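2-C-methyl-D-erythritol 4-phosphate cytidylyltransferase (Neisseria gonorrhoeae, PDB 1VGW) probably catalyses the transfer of a cytidylyl group from CTP to 2-C-methyl-D-erythritol 4-phosphate, the second of six steps from 1-deoxy-D-xylulose 5-phosphate to isopentenyl diphosphate. Local coordinates at residues B[138-143]-B[163-168]. Residues are numbered along the deposited sequence; the frame is centred on the assembly and turned at random.
Sequences LAVPVA and LWQAQT
The two strands that carry the dimerisation arm of this IspD enzyme out of its main sheet and back again pair here, V140 opposite Q165 in an antiparallel hydrogen-bonded pair. The short strand axes run at 146° to each other. Q165 N donates to V140 O at 2.7 Å and V140 N to Q165 O at 3.0 Å; the bonds from Q167 N to L138 O and from V142 N to L163 O continue the pattern on either side. P141 has no N-H to give, but it lies at a non-hydrogen-bonded position facing W164, where none is needed by the partner strand. P141 packs against the indole of W164, its CG over the face of the six-membered ring, 3.6 Å from the centroid, in a CH-pi contact, and P141 CD comes to 3.5 Å from W164 CZ3. The W164 torsions, chi1 -65° and chi2 69°, together bring CE3 and CZ3 back against the backbone of 139-141, with C of A139 at the ring edge, near its plane. V140 and Q165 point to the face of the sheet away from A139 and A166. The Q165 side chain crosses that of V140 obliquely, bringing NE2 to 3.5 Å from V140 CG2 and into a weak, bent bond to P141 O, while V142 CG2 packs crosswise against Q165 CG at 3.7 Å. The Q167 amide is held from outside, OE1 by N212 and NE2 by the carbonyl of D209. Strand 204-207 runs parallel to strand 136-141 on its other side, and L138 packs on helix 119-129. Near V142 lies R160, predicted to position the substrate MEP; residues 163-165 pair antiparallel with a strand of the second subunit, so the sheet continues across the dimer interface.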
loop_
_atom_site.group_PDB
_atom_site.type_symbol
_atom_site.label_atom_id
_atom_site.label_comp_id
_atom_site.label_asym_id
_atom_site.label_seq_id
_atom_site.Cartn_x
_atom_site.Cartn_y
_atom_site.Cartn_z
ATOM N N LEU B 138 -1.120 -13.105 -6.680
ATOM C CA LEU B 138 -0.949 -12.653 -5.277
ATOM C C LEU B 138 -1.651 -11.280 -5.192
ATOM O O LEU B 138 -1.723 -10.554 -6.212
ATOM C CB LEU B 138 0.507 -12.502 -4.883
ATOM C CG LEU B 138 1.358 -13.750 -4.696
ATOM C CD1 LEU B 138 2.775 -13.404 -4.249
ATOM C CD2 LEU B 138 0.727 -14.713 -3.710
ATOM N N ALA B 139 -2.227 -10.991 -4.031
ATOM C CA ALA B 139 -2.916 -9.670 -3.906
ATOM C C ALA B 139 -3.215 -9.419 -2.427
ATOM O O ALA B 139 -3.064 -10.383 -1.629
ATOM C CB ALA B 139 -4.163 -9.686 -4.749
ATOM N N VAL B 140 -3.453 -8.190 -2.041
ATOM C CA VAL B 140 -3.792 -7.821 -0.667
ATOM C C VAL B 140 -5.062 -6.971 -0.620
ATOM O O VAL B 140 -5.296 -6.086 -1.458
ATOM C CB VAL B 140 -2.656 -7.050 0.048
ATOM C CG1 VAL B 140 -1.362 -7.871 0.074
ATOM C CG2 VAL B 140 -2.393 -5.686 -0.553
ATOM N N PRO B 141 -5.900 -7.149 0.389
ATOM C CA PRO B 141 -7.133 -6.380 0.481
ATOM C C PRO B 141 -6.866 -4.904 0.656
ATOM O O PRO B 141 -5.837 -4.564 1.262
ATOM C CB PRO B 141 -7.847 -6.969 1.693
ATOM C CG PRO B 141 -7.203 -8.287 1.941
ATOM C CD PRO B 141 -5.766 -8.113 1.490
ATOM N N VAL B 142 -7.702 -4.046 0.072
ATOM C CA VAL B 142 -7.556 -2.591 0.229
ATOM C C VAL B 142 -7.990 -2.208 1.638
ATOM O O VAL B 142 -9.155 -2.360 1.954
ATOM C CB VAL B 142 -8.449 -1.841 -0.767
ATOM C CG1 VAL B 142 -8.402 -0.324 -0.483
ATOM C CG2 VAL B 142 -7.981 -2.095 -2.205
ATOM N N ALA B 143 -7.085 -1.829 2.517
ATOM C CA ALA B 143 -7.448 -1.496 3.880
ATOM C C ALA B 143 -7.856 -0.055 4.157
ATOM O O ALA B 143 -8.612 0.123 5.121
ATOM C CB ALA B 143 -6.291 -1.910 4.814
ATOM N N LEU B 163 -12.654 -5.196 -2.088
ATOM C CA LEU B 163 -11.641 -4.799 -3.040
ATOM C C LEU B 163 -10.220 -5.193 -2.614
ATOM O O LEU B 163 -9.961 -5.350 -1.417
ATOM C CB LEU B 163 -11.644 -3.306 -3.364
ATOM C CG LEU B 163 -12.915 -2.659 -3.897
ATOM C CD1 LEU B 163 -12.617 -1.311 -4.560
ATOM C CD2 LEU B 163 -13.624 -3.595 -4.913
ATOM N N TRP B 164 -9.384 -5.529 -3.615
ATOM C CA TRP B 164 -8.026 -5.996 -3.456
ATOM C C TRP B 164 -7.019 -5.296 -4.373
ATOM O O TRP B 164 -7.306 -4.964 -5.525
ATOM C CB TRP B 164 -7.941 -7.531 -3.817
ATOM C CG TRP B 164 -8.720 -8.398 -2.892
ATOM C CD1 TRP B 164 -10.092 -8.454 -2.783
ATOM C CD2 TRP B 164 -8.239 -9.365 -1.948
ATOM N NE1 TRP B 164 -10.461 -9.276 -1.769
ATOM C CE2 TRP B 164 -9.354 -9.877 -1.253
ATOM C CE3 TRP B 164 -6.975 -9.790 -1.570
ATOM C CZ2 TRP B 164 -9.250 -10.810 -0.226
ATOM C CZ3 TRP B 164 -6.858 -10.742 -0.561
ATOM C CH2 TRP B 164 -7.992 -11.249 0.098
ATOM N N GLN B 165 -5.752 -5.206 -3.966
ATOM C CA GLN B 165 -4.719 -4.634 -4.816
ATOM C C GLN B 165 -3.853 -5.769 -5.378
ATOM O O GLN B 165 -3.310 -6.537 -4.598
ATOM C CB GLN B 165 -3.799 -3.696 -4.026
ATOM C CG GLN B 165 -4.520 -2.608 -3.274
ATOM C CD GLN B 165 -3.743 -2.173 -2.036
ATOM O OE1 GLN B 165 -2.779 -1.421 -2.131
ATOM N NE2 GLN B 165 -4.186 -2.679 -0.887
ATOM N N ALA B 166 -3.703 -5.834 -6.692
ATOM C CA ALA B 166 -2.934 -6.883 -7.312
ATOM C C ALA B 166 -1.432 -6.697 -7.152
ATOM O O ALA B 166 -0.922 -5.555 -7.185
ATOM C CB ALA B 166 -3.310 -6.919 -8.798
ATOM N N GLN B 167 -0.702 -7.762 -6.955
ATOM C CA GLN B 167 0.752 -7.824 -6.899
ATOM C C GLN B 167 1.188 -8.826 -7.981
ATOM O O GLN B 167 0.417 -8.990 -8.958
ATOM C CB GLN B 167 1.258 -8.282 -5.544
ATOM C CG GLN B 167 0.885 -7.380 -4.390
ATOM C CD GLN B 167 1.515 -7.745 -3.068
ATOM O OE1 GLN B 167 1.643 -8.932 -2.700
ATOM N NE2 GLN B 167 1.910 -6.708 -2.314
ATOM N N THR B 168 2.392 -9.328 -7.952
ATOM C CA THR B 168 2.898 -10.351 -8.845
ATOM C C THR B 168 3.623 -11.346 -7.947
ATOM O O THR B 168 3.884 -10.981 -6.766
ATOM C CB THR B 168 3.769 -9.822 -9.955
ATOM O OG1 THR B 168 5.033 -9.430 -9.422
ATOM C CG2 THR B 168 3.170 -8.636 -10.723
#